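Local coordinates for protein tyrosine--tRNA ligase (Aeropyrum pernix, PDB 2CYA) that probably attaches tyrosine to its cognate tRNA in two steps, activating it with ATP and then passing it to the acceptor end, at residues 51-56 and 281-286; 288-293 and 331-336. All coordinates share one frame; numbering follows the deposited sequence.

Contact 1: residues 51-56 and 281-286. With SO4 (sulfate ion), chain C.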
ATOM      1  N   GLY A  51      25.787   4.774 -16.957  1.00 28.01           N
ATOM      2  CA  GLY A  51      24.533   4.378 -17.566  1.00 26.18           C
ATOM      3  C   GLY A  51      23.432   5.377 -17.319  1.00 27.05           C
ATOM      4  O   GLY A  51      22.552   5.583 -18.159  1.00 27.52           O
ATOM      5  N   TRP A  52      23.484   6.011 -16.156  1.00 26.57           N
ATOM      6  CA  TRP A  52      22.479   6.993 -15.777  1.00 27.21           C
ATOM      7  C   TRP A  52      22.595   8.262 -16.606  1.00 25.53           C
ATOM      8  O   TRP A  52      21.622   9.019 -16.717  1.00 23.66           O
ATOM      9  CB  TRP A  52      22.609   7.339 -14.288  1.00 28.63           C
ATOM     10  CG  TRP A  52      22.268   6.197 -13.364  1.00 32.41           C
ATOM     11  CD1 TRP A  52      21.939   4.908 -13.725  1.00 34.41           C
ATOM     12  CD2 TRP A  52      22.273   6.220 -11.931  1.00 32.83           C
ATOM     13  NE1 TRP A  52      21.752   4.132 -12.601  1.00 36.12           N
ATOM     14  CE2 TRP A  52      21.954   4.910 -11.487  1.00 36.96           C
ATOM     15  CE3 TRP A  52      22.519   7.215 -10.976  1.00 33.11           C
ATOM     16  CZ2 TRP A  52      21.878   4.576 -10.125  1.00 34.88           C
ATOM     17  CZ3 TRP A  52      22.442   6.881  -9.619  1.00 32.63           C
ATOM     18  CH2 TRP A  52      22.124   5.571  -9.211  1.00 34.90           C
ATOM     19  N   LEU A  53      23.772   8.494 -17.192  1.00 24.51           N
ATOM     20  CA  LEU A  53      23.974   9.702 -17.997  1.00 24.16           C
ATOM     21  C   LEU A  53      22.988   9.708 -19.171  1.00 24.07           C
ATOM     22  O   LEU A  53      22.498  10.766 -19.578  1.00 27.06           O
ATOM     23  CB  LEU A  53      25.428   9.787 -18.501  1.00 23.37           C
ATOM     24  CG  LEU A  53      26.552  10.129 -17.496  1.00 24.66           C
ATOM     25  CD1 LEU A  53      27.909  10.076 -18.192  1.00 22.06           C
ATOM     26  CD2 LEU A  53      26.328  11.534 -16.901  1.00 23.69           C
ATOM     27  N   VAL A  54      22.675   8.527 -19.698  1.00 24.26           N
ATOM     28  CA  VAL A  54      21.732   8.423 -20.806  1.00 25.18           C
ATOM     29  C   VAL A  54      20.389   9.059 -20.449  1.00 24.95           C
ATOM     30  O   VAL A  54      19.844   9.842 -21.236  1.00 24.26           O
ATOM     31  CB  VAL A  54      21.461   6.951 -21.220  1.00 27.80           C
ATOM     32  CG1 VAL A  54      20.436   6.924 -22.351  1.00 27.89           C
ATOM     33  CG2 VAL A  54      22.753   6.269 -21.657  1.00 26.88           C
ATOM     34  N   TRP A  55      19.829   8.742 -19.279  1.00 22.61           N
ATOM     35  CA  TRP A  55      18.555   9.377 -18.965  1.00 22.83           C
ATOM     36  C   TRP A  55      18.739  10.836 -18.521  1.00 24.54           C
ATOM     37  O   TRP A  55      17.841  11.657 -18.689  1.00 25.07           O
ATOM     38  CB  TRP A  55      17.749   8.565 -17.940  1.00 24.83           C
ATOM     39  CG  TRP A  55      18.343   8.358 -16.575  1.00 23.51           C
ATOM     40  CD1 TRP A  55      18.881   7.199 -16.079  1.00 22.46           C
ATOM     41  CD2 TRP A  55      18.342   9.299 -15.491  1.00 24.15           C
ATOM     42  NE1 TRP A  55      19.204   7.359 -14.745  1.00 25.47           N
ATOM     43  CE2 TRP A  55      18.883   8.638 -14.360  1.00 25.95           C
ATOM     44  CE3 TRP A  55      17.927  10.637 -15.365  1.00 26.36           C
ATOM     45  CZ2 TRP A  55      19.021   9.266 -13.118  1.00 23.54           C
ATOM     46  CZ3 TRP A  55      18.060  11.263 -14.132  1.00 27.06           C
ATOM     47  CH2 TRP A  55      18.606  10.570 -13.017  1.00 25.04           C
ATOM     48  N   MET A  56      19.919  11.181 -17.997  1.00 24.07           N
ATOM     49  CA  MET A  56      20.146  12.568 -17.598  1.00 24.90           C
ATOM     50  C   MET A  56      20.157  13.455 -18.858  1.00 24.98           C
ATOM     51  O   MET A  56      19.596  14.540 -18.866  1.00 25.31           O
ATOM     52  CB  MET A  56      21.463  12.700 -16.826  1.00 23.45           C
ATOM     53  CG  MET A  56      21.437  12.049 -15.441  1.00 20.20           C
ATOM     54  SD  MET A  56      23.066  12.066 -14.645  1.00 25.25           S
ATOM     55  CE  MET A  56      22.700  11.278 -13.023  1.00 20.94           C
ATOM     56  N   ARG A 281      27.649   5.169 -28.727  1.00 30.93           N
ATOM     57  CA  ARG A 281      26.401   5.670 -29.267  1.00 32.59           C
ATOM     58  C   ARG A 281      25.534   6.501 -28.304  1.00 31.97           C
ATOM     59  O   ARG A 281      25.101   7.606 -28.640  1.00 30.54           O
ATOM     60  CB  ARG A 281      25.557   4.509 -29.794  1.00 31.96           C
ATOM     61  CG  ARG A 281      24.247   4.988 -30.413  1.00 36.13           C
ATOM     62  CD  ARG A 281      23.325   3.844 -30.808  1.00 36.63           C
ATOM     63  NE  ARG A 281      22.059   4.349 -31.324  1.00 39.04           N
ATOM     64  CZ  ARG A 281      21.025   3.585 -31.665  1.00 42.04           C
ATOM     65  NH1 ARG A 281      21.104   2.265 -31.546  1.00 42.03           N
ATOM     66  NH2 ARG A 281      19.906   4.143 -32.114  1.00 42.30           N
ATOM     67  N   TYR A 282      25.284   5.967 -27.116  1.00 29.86           N
ATOM     68  CA  TYR A 282      24.399   6.629 -26.168  1.00 30.62           C
ATOM     69  C   TYR A 282      24.982   7.703 -25.267  1.00 31.50           C
ATOM     70  O   TYR A 282      24.252   8.553 -24.769  1.00 32.52           O
ATOM     71  CB  TYR A 282      23.700   5.571 -25.318  1.00 29.57           C
ATOM     72  CG  TYR A 282      22.854   4.623 -26.145  1.00 33.24           C
ATOM     73  CD1 TYR A 282      21.987   5.116 -27.121  1.00 33.75           C
ATOM     74  CD2 TYR A 282      22.929   3.237 -25.966  1.00 31.11           C
ATOM     75  CE1 TYR A 282      21.216   4.259 -27.899  1.00 36.10           C
ATOM     76  CE2 TYR A 282      22.165   2.375 -26.745  1.00 33.12           C
ATOM     77  CZ  TYR A 282      21.305   2.900 -27.707  1.00 34.18           C
ATOM     78  OH  TYR A 282      20.482   2.076 -28.445  1.00 39.76           O
ATOM     79  N   ILE A 283      26.289   7.663 -25.055  1.00 29.69           N
ATOM     80  CA  ILE A 283      26.932   8.635 -24.213  1.00 29.41           C
ATOM     81  C   ILE A 283      27.885   9.579 -24.967  1.00 30.37           C
ATOM     82  O   ILE A 283      27.725  10.798 -24.908  1.00 29.82           O
ATOM     83  CB  ILE A 283      27.688   7.929 -23.080  1.00 29.69           C
ATOM     84  CG1 ILE A 283      26.700   7.161 -22.201  1.00 31.56           C
ATOM     85  CG2 ILE A 283      28.449   8.944 -22.261  1.00 30.31           C
ATOM     86  CD1 ILE A 283      27.356   6.364 -21.105  1.00 35.07           C
ATOM     87  N   LEU A 284      28.860   9.037 -25.695  1.00 31.30           N
ATOM     88  CA  LEU A 284      29.812   9.910 -26.385  1.00 32.71           C
ATOM     89  C   LEU A 284      29.181  10.708 -27.520  1.00 33.75           C
ATOM     90  O   LEU A 284      29.325  11.926 -27.561  1.00 34.13           O
ATOM     91  CB  LEU A 284      31.025   9.114 -26.878  1.00 33.61           C
ATOM     92  CG  LEU A 284      31.840   8.349 -25.816  1.00 35.58           C
ATOM     93  CD1 LEU A 284      32.984   7.606 -26.511  1.00 36.32           C
ATOM     94  CD2 LEU A 284      32.402   9.306 -24.740  1.00 34.29           C
ATOM     95  N   PHE A 285      28.461  10.053 -28.424  1.00 36.50           N
ATOM     96  CA  PHE A 285      27.828  10.788 -29.522  1.00 39.25           C
ATOM     97  C   PHE A 285      26.509  11.474 -29.134  1.00 43.20           C
ATOM     98  O   PHE A 285      25.829  12.068 -29.974  1.00 41.39           O
ATOM     99  CB  PHE A 285      27.602   9.873 -30.725  1.00 39.81           C
ATOM    100  CG  PHE A 285      28.836   9.673 -31.566  1.00 41.29           C
ATOM    101  CD1 PHE A 285      29.682   8.590 -31.345  1.00 42.13           C
ATOM    102  CD2 PHE A 285      29.165  10.586 -32.557  1.00 40.44           C
ATOM    103  CE1 PHE A 285      30.839   8.423 -32.106  1.00 42.72           C
ATOM    104  CE2 PHE A 285      30.315  10.430 -33.315  1.00 41.65           C
ATOM    105  CZ  PHE A 285      31.151   9.346 -33.090  1.00 41.65           C
ATOM    106  N   ALA A 286      26.141  11.382 -27.860  1.00 46.31           N
ATOM    107  CA  ALA A 286      24.929  12.032 -27.388  1.00 50.18           C
ATOM    108  C   ALA A 286      25.196  13.534 -27.506  1.00 53.18           C
ATOM    109  O   ALA A 286      24.282  14.328 -27.721  1.00 53.66           O
ATOM    110  CB  ALA A 286      24.665  11.656 -25.931  1.00 49.78           C
TER
HETATM  111  S   SO4 C1002      21.042   0.601 -11.393  1.00108.85           S
HETATM  112  O1  SO4 C1002      21.009   0.314 -12.895  1.00108.11           O
HETATM  113  O2  SO4 C1002      19.735   1.309 -11.040  1.00108.18           O
HETATM  114  O3  SO4 C1002      21.030  -0.651 -10.725  1.00108.69           O
HETATM  115  O4  SO4 C1002      22.051   1.587 -11.232  1.00107.97           O
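The indole of Trp52 meets a sulfate ion at its edge, and the ring of Tyr282, at the other end of the contact, turns one face to CG of Arg281, 3.9 Å above its plane. The sulfur lies in the indole plane, so the ion sits by the rim running NE1-CE2-CZ2, not over a face. The hydrogen bond from Trp52 NE1 to sulfate O4 is 2.9 Å long but bent (130°), with the same oxygen 3.2 Å from Trp52 CZ2. One face of the Trp55 ring carries Trp52 O, 3.2 Å above the plane, and Met56 CG, 3.7 Å above it. A third flat group in the contact, the guanidinium of Arg281, receives CE1 of its sequence neighbour Tyr282 on one face, a pairing within 281-286.

Between these ends the two helices touch through aliphatic groups alone. CG1 of Val54 is anti to the backbone N (chi1 178°), which puts CG2 across the gap, 3.8 Å from Tyr282 CB. The same methyl lies 4.1 Å from Ile283 CG1, the side chains crossing at about a right angle. Leu53 adds a looser touch, CD1 to Ile283 CG2 at 4.3 Å.

His49 to Trp52 read as the counterpart of the class I HIGH signature, leading into helix 51-64. Trp52, His49 and Lys241 are inferred ATP-binding residues; His49 NE2 and Lys241 NZ also bind the sulfate, which probably came from the crystallisation liquor but is consistent with a phosphate site. Replacing Trp52 by an alanine would probably leave sulfate O4 without its indole N-H and open a gap beside His49 and Val98. The chemistry is thus divided: a polar grip on an anion on one side of helix 51-64, apolar packing on another.

Contact 2: residues 288-293 and 331-336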
ATOM      1  N   ASP A 288      26.124  16.761 -29.218  1.00 63.05           N
ATOM      2  CA  ASP A 288      26.131  17.313 -30.567  1.00 64.24           C
ATOM      3  C   ASP A 288      27.540  17.797 -30.894  1.00 63.28           C
ATOM      4  O   ASP A 288      28.231  18.364 -30.043  1.00 63.07           O
ATOM      5  CB  ASP A 288      25.121  18.463 -30.692  1.00 66.65           C
ATOM      6  CG  ASP A 288      23.671  17.978 -30.661  1.00 68.07           C
ATOM      7  OD1 ASP A 288      23.258  17.243 -31.586  1.00 69.41           O
ATOM      8  OD2 ASP A 288      22.944  18.332 -29.710  1.00 67.83           O
ATOM      9  N   GLY A 289      27.973  17.543 -32.124  1.00 62.44           N
ATOM     10  CA  GLY A 289      29.304  17.952 -32.531  1.00 61.71           C
ATOM     11  C   GLY A 289      30.433  17.108 -31.954  1.00 60.62           C
ATOM     12  O   GLY A 289      31.567  17.581 -31.866  1.00 60.87           O
ATOM     13  N   PHE A 290      30.140  15.870 -31.554  1.00 58.56           N
ATOM     14  CA  PHE A 290      31.178  15.000 -31.004  1.00 56.72           C
ATOM     15  C   PHE A 290      31.911  14.275 -32.121  1.00 56.54           C
ATOM     16  O   PHE A 290      31.317  13.913 -33.140  1.00 54.50           O
ATOM     17  CB  PHE A 290      30.605  13.949 -30.045  1.00 54.30           C
ATOM     18  CG  PHE A 290      31.636  12.964 -29.544  1.00 52.37           C
ATOM     19  CD1 PHE A 290      32.577  13.343 -28.584  1.00 51.75           C
ATOM     20  CD2 PHE A 290      31.700  11.674 -30.067  1.00 51.55           C
ATOM     21  CE1 PHE A 290      33.569  12.456 -28.151  1.00 50.32           C
ATOM     22  CE2 PHE A 290      32.688  10.770 -29.646  1.00 51.46           C
ATOM     23  CZ  PHE A 290      33.627  11.164 -28.681  1.00 52.25           C
ATOM     24  N   THR A 291      33.202  14.049 -31.891  1.00 56.80           N
ATOM     25  CA  THR A 291      34.072  13.377 -32.842  1.00 57.21           C
ATOM     26  C   THR A 291      34.902  12.313 -32.133  1.00 56.45           C
ATOM     27  O   THR A 291      35.431  12.566 -31.058  1.00 57.35           O
ATOM     28  CB  THR A 291      35.065  14.369 -33.454  1.00 57.65           C
ATOM     29  OG1 THR A 291      34.388  15.584 -33.786  1.00 59.04           O
ATOM     30  CG2 THR A 291      35.688  13.784 -34.692  1.00 57.87           C
ATOM     31  N   LEU A 292      35.024  11.135 -32.731  1.00 56.17           N
ATOM     32  CA  LEU A 292      35.841  10.081 -32.136  1.00 57.75           C
ATOM     33  C   LEU A 292      37.078   9.825 -33.015  1.00 60.08           C
ATOM     34  O   LEU A 292      36.981   9.199 -34.071  1.00 59.46           O
ATOM     35  CB  LEU A 292      35.044   8.778 -31.983  1.00 54.63           C
ATOM     36  CG  LEU A 292      35.793   7.657 -31.247  1.00 52.70           C
ATOM     37  CD1 LEU A 292      35.903   8.008 -29.768  1.00 52.23           C
ATOM     38  CD2 LEU A 292      35.070   6.335 -31.408  1.00 52.48           C
ATOM     39  N   ARG A 293      38.231  10.321 -32.572  1.00 63.66           N
ATOM     40  CA  ARG A 293      39.491  10.154 -33.299  1.00 67.80           C
ATOM     41  C   ARG A 293      40.095   8.777 -33.000  1.00 69.04           C
ATOM     42  O   ARG A 293      40.344   8.450 -31.840  1.00 69.67           O
ATOM     43  CB  ARG A 293      40.464  11.260 -32.875  1.00 69.76           C
ATOM     44  CG  ARG A 293      41.899  11.094 -33.369  1.00 73.85           C
ATOM     45  CD  ARG A 293      42.840  12.021 -32.600  1.00 76.59           C
ATOM     46  NE  ARG A 293      42.441  13.423 -32.720  1.00 79.75           N
ATOM     47  CZ  ARG A 293      42.885  14.403 -31.933  1.00 81.83           C
ATOM     48  NH1 ARG A 293      43.747  14.139 -30.957  1.00 82.12           N
ATOM     49  NH2 ARG A 293      42.463  15.651 -32.121  1.00 81.90           N
ATOM     50  N   ALA A 331      37.663   4.698 -24.322  1.00 32.28           N
ATOM     51  CA  ALA A 331      38.173   4.895 -22.973  1.00 31.35           C
ATOM     52  C   ALA A 331      38.649   6.317 -22.783  1.00 32.79           C
ATOM     53  O   ALA A 331      38.288   6.979 -21.804  1.00 32.31           O
ATOM     54  CB  ALA A 331      39.314   3.928 -22.702  1.00 32.51           C
ATOM     55  N   GLU A 332      39.449   6.798 -23.733  1.00 33.55           N
ATOM     56  CA  GLU A 332      39.988   8.145 -23.642  1.00 35.75           C
ATOM     57  C   GLU A 332      38.901   9.223 -23.722  1.00 36.44           C
ATOM     58  O   GLU A 332      38.970  10.211 -22.983  1.00 37.21           O
ATOM     59  CB  GLU A 332      41.087   8.349 -24.703  1.00 38.78           C
ATOM     60  CG  GLU A 332      42.307   7.389 -24.530  1.00 40.01           C
ATOM     61  CD  GLU A 332      42.987   7.533 -23.167  1.00 42.45           C
ATOM     62  OE1 GLU A 332      43.303   8.686 -22.778  1.00 42.55           O
ATOM     63  OE2 GLU A 332      43.209   6.500 -22.487  1.00 41.49           O
ATOM     64  N   SER A 333      37.900   9.050 -24.589  1.00 34.43           N
ATOM     65  CA  SER A 333      36.806  10.030 -24.670  1.00 34.18           C
ATOM     66  C   SER A 333      35.935  10.000 -23.392  1.00 33.84           C
ATOM     67  O   SER A 333      35.480  11.034 -22.901  1.00 34.84           O
ATOM     68  CB  SER A 333      35.921   9.745 -25.876  1.00 35.01           C
ATOM     69  OG  SER A 333      36.690   9.748 -27.056  1.00 42.42           O
ATOM     70  N   LEU A 334      35.705   8.811 -22.859  1.00 30.68           N
ATOM     71  CA  LEU A 334      34.893   8.659 -21.652  1.00 31.30           C
ATOM     72  C   LEU A 334      35.564   9.394 -20.504  1.00 30.03           C
ATOM     73  O   LEU A 334      34.912   9.993 -19.655  1.00 29.47           O
ATOM     74  CB  LEU A 334      34.767   7.177 -21.311  1.00 32.04           C
ATOM     75  CG  LEU A 334      33.617   6.740 -20.428  1.00 33.59           C
ATOM     76  CD1 LEU A 334      32.309   7.350 -20.939  1.00 31.53           C
ATOM     77  CD2 LEU A 334      33.569   5.193 -20.449  1.00 29.54           C
ATOM     78  N   ILE A 335      36.885   9.323 -20.476  1.00 29.05           N
ATOM     79  CA  ILE A 335      37.646  10.012 -19.465  1.00 29.20           C
ATOM     80  C   ILE A 335      37.343  11.520 -19.522  1.00 31.44           C
ATOM     81  O   ILE A 335      37.163  12.147 -18.482  1.00 29.14           O
ATOM     82  CB  ILE A 335      39.148   9.751 -19.664  1.00 30.07           C
ATOM     83  CG1 ILE A 335      39.476   8.334 -19.151  1.00 31.09           C
ATOM     84  CG2 ILE A 335      39.960  10.847 -18.982  1.00 28.86           C
ATOM     85  CD1 ILE A 335      40.892   7.859 -19.432  1.00 34.56           C
ATOM     86  N   GLU A 336      37.262  12.094 -20.724  1.00 30.90           N
ATOM     87  CA  GLU A 336      36.965  13.519 -20.829  1.00 32.79           C
ATOM     88  C   GLU A 336      35.556  13.826 -20.332  1.00 31.45           C
ATOM     89  O   GLU A 336      35.319  14.869 -19.711  1.00 31.91           O
ATOM     90  CB  GLU A 336      37.105  14.018 -22.272  1.00 36.01           C
ATOM     91  CG  GLU A 336      38.511  13.917 -22.854  1.00 45.92           C
ATOM     92  CD  GLU A 336      39.583  14.483 -21.931  1.00 51.22           C
ATOM     93  OE1 GLU A 336      39.358  15.564 -21.333  1.00 53.64           O
ATOM     94  OE2 GLU A 336      40.657  13.847 -21.812  1.00 53.91           O
TER
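Ser333 offers a short side chain to two larger ones: CB and OG both meet Phe290, and OG also meets Leu292. Its CB comes first, 3.9 Å from CZ of Phe290. One bond further on, OG lies in the plane of that ring, at its edge, 3.7 Å from the same CZ; the phenyl group therefore meets the serine with its rim. OG also presses on CD1 of Leu292, at 3.3 Å, a close approach for an oxygen and a methyl.

Neither neighbouring side chain can bond to the hydroxyl, and its polar need is met elsewhere. With OG beside the backbone N (chi1 -57°), the hydroxyl is turned back along its own helix, where it hydrogen-bonds to the carbonyl O of Ala329, one turn earlier. The hydroxyl is thus satisfied within its own helix while also touching hydrocarbon.

The contact is plain packing, remote from the substrate sites. It sets helix 323-346 against the segment leading into strand 292-293, whose Leu292 pairs through its backbone with Tyr306 of strand 305-306, while Ala331 and Leu334 touch helix 254-262.

Contacts 1 and 2 follow each other along the chain, their centres about 12 Å apart, and they touch directly. Leu284, on the 281-286 segment of contact 1, packs on contact 2: its O lies 3.2 Å from CG of Phe290, and its CD1 is 3.7 Å from CB of Ser333. Phe285 CE2 adds an approach of 3.6 Å to Phe290 O. Helix 275-284 is thereby packed between helix 51-64 and the elements of contact 2. Helix 323-346 also spans both, since its Ile341 touches Leu53. Contact 1 includes Trp52 of the inferred ATP site, its centre about 9 Å from the chain centre; that of contact 2 is about 21 Å from it and away from the annotated sites.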